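Local atomic coordinates of insect group II chitinase (Ostrinia furnacalis, PDB entry 5Y2C), a protein that probably hydrolyses the beta-1,4 links of chitin, as a family 18 glycoside hydrolase (chitinase) of an insect. Residues Pro246-Ser251 with Arg279-Phe284; Thr10-Tyr15 with Ile36-Val41; Val5-Thr10 with Glu30-Ile35. All blocks are in the same frame, centred on the assembly; numbering follows the deposited sequence.

Interaction 1: residues Pro246-Ser251 with Arg279-Phe284; sequences PFYGQS and RGFLSF. With NAG (2-acetamido-2-deoxy-beta-D-glucopyranose), chain C; NAG (2-acetamido-2-deoxy-beta-D-glucopyranose), chain B.
Y248 and F281 meet at nearly a right angle, their ring planes 78° apart, and the acetamido methyl of the chain C sugar fits into the corner between them. The setting is a short antiparallel pairing in a family 18 TIM-barrel enzyme, where strand 241-254, paired in the barrel with strands 189-192 and 339-343, is also joined by the antiparallel strand 281-283. Methyl C8 of that sugar stands over the centre of both rings, 3.8 Å above the plane of Y248 and 3.5 Å above that of F281, an apolar seat for the N-acetyl methyl. The phenol end of Y248 continues to the next sugar, its OH lying 3.2 Å from C6 of the chain B NAG. With chi1 at 67°, CG of Y248 lies between the backbone N and the carbonyl carbon, and the ring is carried out toward the glycan.

A second shell fixes that ring. Y248 OH and Q250 NE2 both hydrogen-bond to OD1 of D196, whose other oxygen binds the glycan, while Q250 NE2 also lies in the ring plane at the edge of Y248. Beneath the side chains the backbones are tied reciprocally: G249 N donates to L282 O at 2.8 Å and L282 N returns to G249 O at 3.1 Å. G280 turns the chain at backbone angles where a CB would press on the carbonyl oxygen of R279. Its own oxygen accepts from S251 N at 2.9 Å. Beside it a water joins the S251 side chain to the F281 backbone, 2.7 Å from S251 OG and 2.8 Å from F281 O.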
loop_
_atom_site.group_PDB
_atom_site.type_symbol
_atom_site.label_atom_id
_atom_site.label_comp_id
_atom_site.label_asym_id
_atom_site.label_seq_id
_atom_site.Cartn_x
_atom_site.Cartn_y
_atom_site.Cartn_z
ATOM N N PRO A 246 -5.455 0.305 -3.463
ATOM C CA PRO A 246 -4.461 0.694 -4.478
ATOM C C PRO A 246 -4.974 1.838 -5.343
ATOM O O PRO A 246 -6.132 1.850 -5.764
ATOM C CB PRO A 246 -4.279 -0.592 -5.295
ATOM C CG PRO A 246 -5.641 -1.279 -5.200
ATOM C CD PRO A 246 -6.198 -0.924 -3.833
ATOM N N PHE A 247 -4.101 2.819 -5.592
ATOM C CA PHE A 247 -4.390 3.932 -6.491
ATOM C C PHE A 247 -3.813 3.693 -7.889
ATOM O O PHE A 247 -3.554 4.643 -8.643
ATOM C CB PHE A 247 -3.851 5.244 -5.908
ATOM C CG PHE A 247 -4.659 5.804 -4.741
ATOM C CD1 PHE A 247 -5.760 5.129 -4.237
ATOM C CD2 PHE A 247 -4.305 7.017 -4.161
ATOM C CE1 PHE A 247 -6.499 5.656 -3.162
ATOM C CE2 PHE A 247 -5.029 7.547 -3.099
ATOM C CZ PHE A 247 -6.135 6.863 -2.593
ATOM N N TYR A 248 -3.640 2.428 -8.253
ATOM C CA TYR A 248 -3.013 2.029 -9.497
ATOM C C TYR A 248 -3.642 0.715 -9.937
ATOM O O TYR A 248 -4.259 0.013 -9.131
ATOM C CB TYR A 248 -1.500 1.853 -9.315
ATOM C CG TYR A 248 -1.198 0.690 -8.412
ATOM C CD1 TYR A 248 -1.214 0.835 -7.033
ATOM C CD2 TYR A 248 -0.955 -0.579 -8.937
ATOM C CE1 TYR A 248 -0.970 -0.230 -6.203
ATOM C CE2 TYR A 248 -0.710 -1.655 -8.103
ATOM C CZ TYR A 248 -0.726 -1.466 -6.736
ATOM O OH TYR A 248 -0.480 -2.507 -5.879
ATOM N N GLY A 249 -3.463 0.369 -11.212
ATOM C CA GLY A 249 -3.999 -0.863 -11.767
ATOM C C GLY A 249 -2.933 -1.851 -12.212
ATOM O O GLY A 249 -1.832 -1.465 -12.589
ATOM N N GLN A 250 -3.271 -3.138 -12.188
ATOM C CA GLN A 250 -2.410 -4.161 -12.775
ATOM C C GLN A 250 -2.770 -4.315 -14.250
ATOM O O GLN A 250 -3.946 -4.488 -14.592
ATOM C CB GLN A 250 -2.554 -5.497 -12.047
ATOM C CG GLN A 250 -1.983 -5.489 -10.632
ATOM C CD GLN A 250 -0.462 -5.483 -10.603
ATOM O OE1 GLN A 250 0.190 -5.779 -11.604
ATOM N NE2 GLN A 250 0.106 -5.108 -9.460
ATOM N N SER A 251 -1.765 -4.182 -15.124
ATOM C CA SER A 251 -1.953 -4.231 -16.568
ATOM C C SER A 251 -1.380 -5.519 -17.138
ATOM O O SER A 251 -0.408 -6.083 -16.611
ATOM C CB SER A 251 -1.318 -3.029 -17.276
ATOM O OG SER A 251 0.091 -3.053 -17.180
ATOM N N ARG A 279 6.242 -1.594 -17.037
ATOM C CA ARG A 279 5.333 -2.597 -17.566
ATOM C C ARG A 279 4.670 -3.335 -16.420
ATOM O O ARG A 279 5.337 -3.747 -15.474
ATOM C CB ARG A 279 6.088 -3.592 -18.429
ATOM C CG ARG A 279 6.331 -3.165 -19.842
ATOM C CD ARG A 279 6.691 -4.396 -20.623
ATOM N NE ARG A 279 6.558 -4.159 -22.038
ATOM C CZ ARG A 279 5.578 -4.626 -22.804
ATOM N NH1 ARG A 279 4.606 -5.362 -22.283
ATOM N NH2 ARG A 279 5.577 -4.330 -24.089
ATOM N N GLY A 280 3.363 -3.517 -16.506
ATOM C CA GLY A 280 2.625 -4.295 -15.529
ATOM C C GLY A 280 1.734 -3.486 -14.616
ATOM O O GLY A 280 0.859 -4.069 -13.970
ATOM N N PHE A 281 1.904 -2.166 -14.551
ATOM C CA PHE A 281 0.975 -1.362 -13.780
ATOM C C PHE A 281 0.864 0.015 -14.408
ATOM O O PHE A 281 1.700 0.422 -15.221
ATOM C CB PHE A 281 1.367 -1.304 -12.286
ATOM C CG PHE A 281 2.318 -0.190 -11.896
ATOM C CD1 PHE A 281 1.857 1.085 -11.604
ATOM C CD2 PHE A 281 3.649 -0.449 -11.744
ATOM C CE1 PHE A 281 2.723 2.084 -11.212
ATOM C CE2 PHE A 281 4.522 0.547 -11.351
ATOM C CZ PHE A 281 4.064 1.812 -11.088
ATOM N N LEU A 282 -0.258 0.669 -14.108
ATOM C CA LEU A 282 -0.552 2.027 -14.542
ATOM C C LEU A 282 -1.136 2.790 -13.366
ATOM O O LEU A 282 -1.928 2.241 -12.591
ATOM C CB LEU A 282 -1.528 2.049 -15.727
ATOM C CG LEU A 282 -1.084 1.338 -17.013
ATOM C CD1 LEU A 282 -2.272 1.036 -17.903
ATOM C CD2 LEU A 282 -0.046 2.136 -17.758
ATOM N N SER A 283 -0.745 4.055 -13.237
ATOM C CA SER A 283 -1.353 4.909 -12.229
ATOM C C SER A 283 -2.819 5.139 -12.561
ATOM O O SER A 283 -3.260 4.948 -13.701
ATOM C CB SER A 283 -0.622 6.245 -12.162
ATOM O OG SER A 283 -0.889 6.998 -13.335
ATOM N N PHE A 284 -3.583 5.567 -11.556
ATOM C CA PHE A 284 -4.990 5.846 -11.811
ATOM C C PHE A 284 -5.160 6.942 -12.854
ATOM O O PHE A 284 -6.024 6.836 -13.723
ATOM C CB PHE A 284 -5.722 6.238 -10.530
ATOM C CG PHE A 284 -7.207 6.468 -10.731
ATOM C CD1 PHE A 284 -8.024 5.446 -11.205
ATOM C CD2 PHE A 284 -7.780 7.693 -10.434
ATOM C CE1 PHE A 284 -9.385 5.648 -11.391
ATOM C CE2 PHE A 284 -9.146 7.906 -10.610
ATOM C CZ PHE A 284 -9.952 6.893 -11.083
HETATM C C1 NAG C . 6.160 -0.927 -5.240
HETATM C C2 NAG C . 6.089 -0.112 -6.487
HETATM C C3 NAG C . 7.339 -0.345 -7.316
HETATM C C4 NAG C . 8.570 -0.050 -6.484
HETATM C C5 NAG C . 8.509 -0.826 -5.187
HETATM C C6 NAG C . 9.628 -0.476 -4.243
HETATM C C7 NAG C . 3.970 0.481 -7.338
HETATM C C8 NAG C . 2.797 -0.002 -8.083
HETATM N N2 NAG C . 4.940 -0.345 -7.268
HETATM O O3 NAG C . 7.268 0.488 -8.399
HETATM O O4 NAG C . 9.752 -0.359 -7.145
HETATM O O5 NAG C . 7.292 -0.453 -4.621
HETATM O O6 NAG C . 9.776 -1.420 -3.214
HETATM O O7 NAG C . 3.997 1.542 -6.854
HETATM C C1 NAG B . 3.595 -3.251 -1.615
HETATM C C2 NAG B . 4.645 -2.297 -1.089
HETATM C C3 NAG B . 5.279 -1.431 -2.171
HETATM C C4 NAG B . 4.735 -1.590 -3.581
HETATM C C5 NAG B . 3.228 -1.595 -3.434
HETATM C C6 NAG B . 2.466 -1.816 -4.704
HETATM C C7 NAG B . 4.536 -1.486 1.168
HETATM C C8 NAG B . 3.815 -0.572 2.065
HETATM N N2 NAG B . 4.146 -1.445 -0.055
HETATM O O3 NAG B . 6.650 -1.666 -2.140
HETATM O O4 NAG B . 5.146 -0.562 -4.390
HETATM O O5 NAG B . 2.783 -2.556 -2.494
HETATM O O6 NAG B . 2.933 -2.922 -5.385
HETATM O O7 NAG B . 5.400 -2.165 1.553
HETATM O O HOH W 1 1.662 -0.867 -17.727
#

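Interaction 2: residues Thr10-Tyr15 with Ile36-Val41; sequences TNWAWY and IYAFAV. With NAG (2-acetamido-2-deoxy-beta-D-glucopyranose), chain B.
W12 and F39 lie side by side rather than one upon the other: their planes differ by only 24°, yet the six-membered ring of W12 is slid so far that the two barely overlap. Contact is made at the rim, where F39 CD2 comes to the edge of the indole and sits 3.8 Å from W12 CZ3. Each ring is backed on one face by an aliphatic carbon of its own segment. T10 CB lies over W12, offset toward the rim, and A38 CB stands 3.3 Å above the centre of F39, consistent with the cis peptide that joins A38 to F39. The far end of F39 faces the glycan, with CZ 3.5 Å from C7 of the chain B NAG and methyl C8 of that sugar at the ring edge. Replacing F39 by an alanine is likely to open a gap beside the indole edge and take away one of the aromatic neighbours of the acetamido group.

N11 and Y37 are arranged differently, crossing at about a right angle with amide and ring planes 72° apart. N11 CB rests 3.7 Å from Y37 OH, and N11 ND2 and that hydroxyl share one carboxylate oxygen, OD1 of D57. The backbone supplies one bond, N11 N to A38 O at 2.9 Å, which continues the parallel pairing of T10 with A38 just as the first chain leaves its strand for a 3-10 turn. W343, from strand 339-343, touches both W12 and F39. Aromatic residues at the C-terminal ends of the TIM-barrel strands are characteristic of the sugar-binding cleft of family 18 chitinases.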
loop_
_atom_site.group_PDB
_atom_site.type_symbol
_atom_site.label_atom_id
_atom_site.label_comp_id
_atom_site.label_asym_id
_atom_site.label_seq_id
_atom_site.Cartn_x
_atom_site.Cartn_y
_atom_site.Cartn_z
ATOM N N THR A 10 5.787 8.484 -1.613
ATOM C CA THR A 10 6.938 7.772 -2.161
ATOM C C THR A 10 7.963 8.773 -2.667
ATOM O O THR A 10 7.653 9.606 -3.528
ATOM C CB THR A 10 6.539 6.790 -3.277
ATOM O OG1 THR A 10 6.074 7.485 -4.442
ATOM C CG2 THR A 10 5.458 5.863 -2.800
ATOM N N ASN A 11 9.197 8.667 -2.164
ATOM C CA ASN A 11 10.202 9.657 -2.534
ATOM C C ASN A 11 10.590 9.564 -4.012
ATOM O O ASN A 11 10.906 10.594 -4.619
ATOM C CB ASN A 11 11.433 9.549 -1.626
ATOM C CG ASN A 11 12.069 8.172 -1.633
ATOM O OD1 ASN A 11 11.528 7.223 -2.185
ATOM N ND2 ASN A 11 13.218 8.061 -0.985
ATOM N N TRP A 12 10.531 8.373 -4.626
ATOM C CA TRP A 12 10.927 8.242 -6.026
ATOM C C TRP A 12 9.897 8.824 -7.005
ATOM O O TRP A 12 10.199 8.950 -8.196
ATOM C CB TRP A 12 11.227 6.771 -6.361
ATOM C CG TRP A 12 10.050 5.855 -6.298
ATOM C CD1 TRP A 12 9.190 5.556 -7.315
ATOM C CD2 TRP A 12 9.595 5.116 -5.158
ATOM N NE1 TRP A 12 8.225 4.680 -6.881
ATOM C CE2 TRP A 12 8.449 4.395 -5.558
ATOM C CE3 TRP A 12 10.035 5.004 -3.833
ATOM C CZ2 TRP A 12 7.741 3.561 -4.684
ATOM C CZ3 TRP A 12 9.326 4.184 -2.958
ATOM C CH2 TRP A 12 8.195 3.467 -3.388
ATOM N N ALA A 13 8.711 9.223 -6.547
ATOM C CA ALA A 13 7.777 9.921 -7.430
ATOM C C ALA A 13 8.336 11.253 -7.906
ATOM O O ALA A 13 7.740 11.884 -8.780
ATOM C CB ALA A 13 6.441 10.160 -6.716
ATOM N N TRP A 14 9.427 11.722 -7.300
ATOM C CA TRP A 14 10.105 12.914 -7.791
ATOM C C TRP A 14 10.716 12.679 -9.172
ATOM O O TRP A 14 10.660 13.551 -10.043
ATOM C CB TRP A 14 11.178 13.320 -6.787
ATOM C CG TRP A 14 11.756 14.664 -7.076
ATOM C CD1 TRP A 14 11.306 15.865 -6.589
ATOM C CD2 TRP A 14 12.877 14.961 -7.910
ATOM N NE1 TRP A 14 12.082 16.887 -7.078
ATOM C CE2 TRP A 14 13.058 16.361 -7.882
ATOM C CE3 TRP A 14 13.754 14.181 -8.675
ATOM C CZ2 TRP A 14 14.069 17.003 -8.599
ATOM C CZ3 TRP A 14 14.776 14.826 -9.397
ATOM C CH2 TRP A 14 14.919 16.221 -9.347
ATOM N N TYR A 15 11.317 11.501 -9.384
ATOM C CA TYR A 15 12.022 11.164 -10.622
ATOM C C TYR A 15 11.017 10.679 -11.665
ATOM O O TYR A 15 11.005 9.515 -12.067
ATOM C CB TYR A 15 13.073 10.096 -10.372
ATOM C CG TYR A 15 14.041 10.353 -9.251
ATOM C CD1 TYR A 15 15.116 11.220 -9.407
ATOM C CD2 TYR A 15 13.922 9.671 -8.052
ATOM C CE1 TYR A 15 16.033 11.429 -8.372
ATOM C CE2 TYR A 15 14.832 9.870 -7.014
ATOM C CZ TYR A 15 15.884 10.751 -7.185
ATOM O OH TYR A 15 16.777 10.960 -6.164
ATOM N N ILE A 36 3.053 8.114 5.630
ATOM C CA ILE A 36 4.180 7.199 5.708
ATOM C C ILE A 36 5.140 7.562 4.580
ATOM O O ILE A 36 4.761 7.549 3.402
ATOM C CB ILE A 36 3.760 5.733 5.580
ATOM C CG1 ILE A 36 2.624 5.376 6.550
ATOM C CG2 ILE A 36 4.984 4.860 5.815
ATOM C CD1 ILE A 36 2.877 5.734 7.989
ATOM N N TYR A 37 6.389 7.850 4.940
ATOM C CA TYR A 37 7.438 8.204 3.986
ATOM C C TYR A 37 8.110 6.925 3.495
ATOM O O TYR A 37 8.867 6.283 4.235
ATOM C CB TYR A 37 8.440 9.141 4.655
ATOM C CG TYR A 37 9.412 9.822 3.726
ATOM C CD1 TYR A 37 10.386 9.092 3.052
ATOM C CD2 TYR A 37 9.401 11.201 3.574
ATOM C CE1 TYR A 37 11.286 9.709 2.208
ATOM C CE2 TYR A 37 10.298 11.832 2.743
ATOM C CZ TYR A 37 11.238 11.085 2.059
ATOM O OH TYR A 37 12.129 11.732 1.234
ATOM N N ALA A 38 7.854 6.559 2.245
ATOM C CA ALA A 38 8.402 5.336 1.663
ATOM C C ALA A 38 9.511 5.669 0.665
ATOM O O ALA A 38 9.346 6.573 -0.164
ATOM C CB ALA A 38 7.295 4.522 0.978
ATOM N N PHE A 39 10.652 4.981 0.768
ATOM C CA PHE A 39 10.970 4.030 1.841
ATOM C C PHE A 39 12.358 4.372 2.360
ATOM O O PHE A 39 13.167 4.937 1.616
ATOM C CB PHE A 39 11.008 2.564 1.353
ATOM C CG PHE A 39 9.663 1.941 1.122
ATOM C CD1 PHE A 39 8.826 1.652 2.191
ATOM C CD2 PHE A 39 9.258 1.584 -0.166
ATOM C CE1 PHE A 39 7.586 1.077 1.990
ATOM C CE2 PHE A 39 8.012 0.987 -0.380
ATOM C CZ PHE A 39 7.175 0.740 0.704
ATOM N N ALA A 40 12.656 3.997 3.603
ATOM C CA ALA A 40 14.038 3.816 4.027
ATOM C C ALA A 40 14.384 2.332 3.924
ATOM O O ALA A 40 13.516 1.479 3.709
ATOM C CB ALA A 40 14.284 4.347 5.449
ATOM N N VAL A 41 15.681 2.029 4.056
ATOM C CA VAL A 41 16.178 0.680 3.829
ATOM C C VAL A 41 17.064 0.235 4.986
ATOM O O VAL A 41 17.517 1.035 5.814
ATOM C CB VAL A 41 16.925 0.576 2.480
ATOM C CG1 VAL A 41 15.944 0.881 1.332
ATOM C CG2 VAL A 41 18.126 1.516 2.437
HETATM C C1 NAG B . 3.595 -3.251 -1.615
HETATM C C2 NAG B . 4.645 -2.297 -1.089
HETATM C C3 NAG B . 5.279 -1.431 -2.171
HETATM C C4 NAG B . 4.735 -1.590 -3.581
HETATM C C5 NAG B . 3.228 -1.595 -3.434
HETATM C C6 NAG B . 2.466 -1.816 -4.704
HETATM C C7 NAG B . 4.536 -1.486 1.168
HETATM C C8 NAG B . 3.815 -0.572 2.065
HETATM N N2 NAG B . 4.146 -1.445 -0.055
HETATM O O3 NAG B . 6.650 -1.666 -2.140
HETATM O O4 NAG B . 5.146 -0.562 -4.390
HETATM O O5 NAG B . 2.783 -2.556 -2.494
HETATM O O6 NAG B . 2.933 -2.922 -5.385
HETATM O O7 NAG B . 5.400 -2.165 1.553
#

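Interaction 3: residues Val5-Thr10 with Glu30-Ile35; sequences VVCYYT and ELCTHI. With NAG (2-acetamido-2-deoxy-beta-D-glucopyranose), chain B.
C7 and C32 are joined covalently across strands 4-10 and 34-42, the first two parallel strands of the TIM barrel. The disulfide, SG to SG 2.0 Å with chi3 at -100°, ties the first strand to the loop just ahead of the second. In both cysteines SG lies beside the backbone N, anti to the carbonyl carbon, and this turns the two sulfurs toward each other.

The hydrogen bonds follow the same route. C7 N donates to H34 O at 2.8 Å, in the parallel register that sets V6 beside H34 and C7 beside I35. One residue pair earlier the pattern is less regular: V5 O takes T33 N at 3.1 Å and, weakly, H34 N. T33 also contributes its side chain, for its OG1 accepts from V5 N at 3.0 Å, so that V5 is held through both its N-H and its carbonyl.

Van der Waals contacts flank these bonds. V5 CG1 lies 3.5 Å from L31 O, beside a carbonyl that is hydrogen-bonded to N367 of helix 361-371. C7, Y9 and I35 share the side turned to the outer helices, where Y9 and I35 both pack on V66 of helix 62-67. Between the strands, Y9 CB meets I35 CG2 at 4.0 Å.

Y8 makes the link to the glycan. It points away from segment 30-35, its OH bonded to D121, and sets CE2 3.7 Å from methyl C8 of the chain B NAG.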
loop_
_atom_site.group_PDB
_atom_site.type_symbol
_atom_site.label_atom_id
_atom_site.label_comp_id
_atom_site.label_asym_id
_atom_site.label_seq_id
_atom_site.Cartn_x
_atom_site.Cartn_y
_atom_site.Cartn_z
ATOM N N VAL A 5 -6.738 7.652 7.997
ATOM C CA VAL A 5 -6.456 7.621 6.567
ATOM C C VAL A 5 -4.938 7.681 6.446
ATOM O O VAL A 5 -4.344 8.759 6.552
ATOM C CB VAL A 5 -7.137 8.761 5.799
ATOM C CG1 VAL A 5 -6.752 8.708 4.322
ATOM C CG2 VAL A 5 -8.652 8.692 5.949
ATOM N N VAL A 6 -4.306 6.520 6.247
ATOM C CA VAL A 6 -2.851 6.391 6.210
ATOM C C VAL A 6 -2.398 6.538 4.761
ATOM O O VAL A 6 -2.747 5.719 3.906
ATOM C CB VAL A 6 -2.394 5.041 6.797
ATOM C CG1 VAL A 6 -0.888 4.885 6.702
ATOM C CG2 VAL A 6 -2.861 4.864 8.252
ATOM N N CYS A 7 -1.629 7.585 4.483
ATOM C CA CYS A 7 -1.197 7.914 3.134
ATOM C C CYS A 7 0.262 7.559 2.967
ATOM O O CYS A 7 1.099 8.004 3.758
ATOM C CB CYS A 7 -1.374 9.401 2.844
ATOM S SG CYS A 7 -3.041 10.055 3.006
ATOM N N TYR A 8 0.573 6.788 1.928
ATOM C CA TYR A 8 1.956 6.496 1.597
ATOM C C TYR A 8 2.449 7.553 0.615
ATOM O O TYR A 8 1.845 7.763 -0.445
ATOM C CB TYR A 8 2.080 5.086 1.031
ATOM C CG TYR A 8 2.131 4.056 2.134
ATOM C CD1 TYR A 8 0.968 3.499 2.648
ATOM C CD2 TYR A 8 3.342 3.677 2.701
ATOM C CE1 TYR A 8 1.018 2.568 3.668
ATOM C CE2 TYR A 8 3.395 2.759 3.715
ATOM C CZ TYR A 8 2.238 2.206 4.194
ATOM O OH TYR A 8 2.307 1.290 5.209
ATOM N N TYR A 9 3.506 8.259 1.005
ATOM C CA TYR A 9 4.235 9.175 0.147
ATOM C C TYR A 9 5.485 8.429 -0.310
ATOM O O TYR A 9 6.144 7.770 0.506
ATOM C CB TYR A 9 4.597 10.464 0.895
ATOM C CG TYR A 9 5.699 11.267 0.228
ATOM C CD1 TYR A 9 5.399 12.236 -0.736
ATOM C CD2 TYR A 9 7.037 11.039 0.537
ATOM C CE1 TYR A 9 6.404 12.949 -1.364
ATOM C CE2 TYR A 9 8.044 11.739 -0.090
ATOM C CZ TYR A 9 7.725 12.692 -1.035
ATOM O OH TYR A 9 8.740 13.398 -1.644
ATOM N N THR A 10 5.787 8.484 -1.613
ATOM C CA THR A 10 6.938 7.772 -2.161
ATOM C C THR A 10 7.963 8.773 -2.667
ATOM O O THR A 10 7.653 9.606 -3.528
ATOM C CB THR A 10 6.539 6.790 -3.277
ATOM O OG1 THR A 10 6.074 7.485 -4.442
ATOM C CG2 THR A 10 5.458 5.863 -2.800
ATOM N N GLU A 30 -4.723 17.964 4.711
ATOM C CA GLU A 30 -6.103 17.745 5.128
ATOM C C GLU A 30 -6.622 16.374 4.747
ATOM O O GLU A 30 -7.602 15.923 5.337
ATOM C CB GLU A 30 -7.060 18.769 4.469
ATOM C CG GLU A 30 -6.958 20.214 4.940
ATOM C CD GLU A 30 -7.898 21.147 4.160
ATOM O OE1 GLU A 30 -8.208 20.863 2.975
ATOM O OE2 GLU A 30 -8.371 22.140 4.757
ATOM N N LEU A 31 -5.969 15.692 3.795
ATOM C CA LEU A 31 -6.486 14.425 3.313
ATOM C C LEU A 31 -5.825 13.229 3.969
ATOM O O LEU A 31 -6.064 12.098 3.542
ATOM C CB LEU A 31 -6.334 14.351 1.796
ATOM C CG LEU A 31 -7.155 15.391 1.045
ATOM C CD1 LEU A 31 -6.933 15.217 -0.458
ATOM C CD2 LEU A 31 -8.632 15.278 1.425
ATOM N N CYS A 32 -5.000 13.447 4.998
ATOM C CA CYS A 32 -4.345 12.341 5.694
ATOM C C CYS A 32 -4.353 12.583 7.192
ATOM O O CYS A 32 -4.144 13.711 7.647
ATOM C CB CYS A 32 -2.898 12.149 5.218
ATOM S SG CYS A 32 -2.685 12.028 3.424
ATOM N N THR A 33 -4.572 11.520 7.956
ATOM C CA THR A 33 -4.273 11.579 9.380
ATOM C C THR A 33 -2.832 11.177 9.651
ATOM O O THR A 33 -2.209 11.676 10.600
ATOM C CB THR A 33 -5.226 10.669 10.176
ATOM O OG1 THR A 33 -4.991 9.301 9.832
ATOM C CG2 THR A 33 -6.685 11.008 9.893
ATOM N N HIS A 34 -2.292 10.295 8.814
ATOM C CA HIS A 34 -0.937 9.792 8.958
ATOM C C HIS A 34 -0.310 9.682 7.576
ATOM O O HIS A 34 -0.944 9.216 6.630
ATOM C CB HIS A 34 -0.925 8.424 9.671
ATOM C CG HIS A 34 -1.627 8.416 10.999
ATOM N ND1 HIS A 34 -2.997 8.531 11.118
ATOM C CD2 HIS A 34 -1.151 8.250 12.261
ATOM C CE1 HIS A 34 -3.333 8.466 12.398
ATOM N NE2 HIS A 34 -2.233 8.296 13.112
ATOM N N ILE A 35 0.921 10.157 7.456
ATOM C CA ILE A 35 1.708 10.035 6.237
ATOM C C ILE A 35 2.850 9.071 6.525
ATOM O O ILE A 35 3.499 9.167 7.572
ATOM C CB ILE A 35 2.241 11.399 5.761
ATOM C CG1 ILE A 35 1.092 12.299 5.328
ATOM C CG2 ILE A 35 3.176 11.211 4.599
ATOM C CD1 ILE A 35 1.463 13.763 5.268
HETATM C C1 NAG B . 3.595 -3.251 -1.615
HETATM C C2 NAG B . 4.645 -2.297 -1.089
HETATM C C3 NAG B . 5.279 -1.431 -2.171
HETATM C C4 NAG B . 4.735 -1.590 -3.581
HETATM C C5 NAG B . 3.228 -1.595 -3.434
HETATM C C6 NAG B . 2.466 -1.816 -4.704
HETATM C C7 NAG B . 4.536 -1.486 1.168
HETATM C C8 NAG B . 3.815 -0.572 2.065
HETATM N N2 NAG B . 4.146 -1.445 -0.055
HETATM O O3 NAG B . 6.650 -1.666 -2.140
HETATM O O4 NAG B . 5.146 -0.562 -4.390
HETATM O O5 NAG B . 2.783 -2.556 -2.494
HETATM O O6 NAG B . 2.933 -2.922 -5.385
HETATM O O7 NAG B . 5.400 -2.165 1.553
#

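In the fold
Interactions 2 and 3 are two portions of one strand pairing, since both use strand 34-42 and share T10. Backbone bonds probably continue from one to the other, I36 N to C7 O and A38 N to Y9 O, each at 2.7 Å, and their centres lie about 13 Å apart. Interaction 1 comes later in the chain and touches neither: its centre is about 17 Å from that of interaction 2 and 19 Å from that of interaction 3, with nearest atoms about 7 Å away each time. The chain B NAG connects them all, contacted by Y248, F39 and Y8, so two successive N-terminal strands and a much later one meet at one sugar of the pocket.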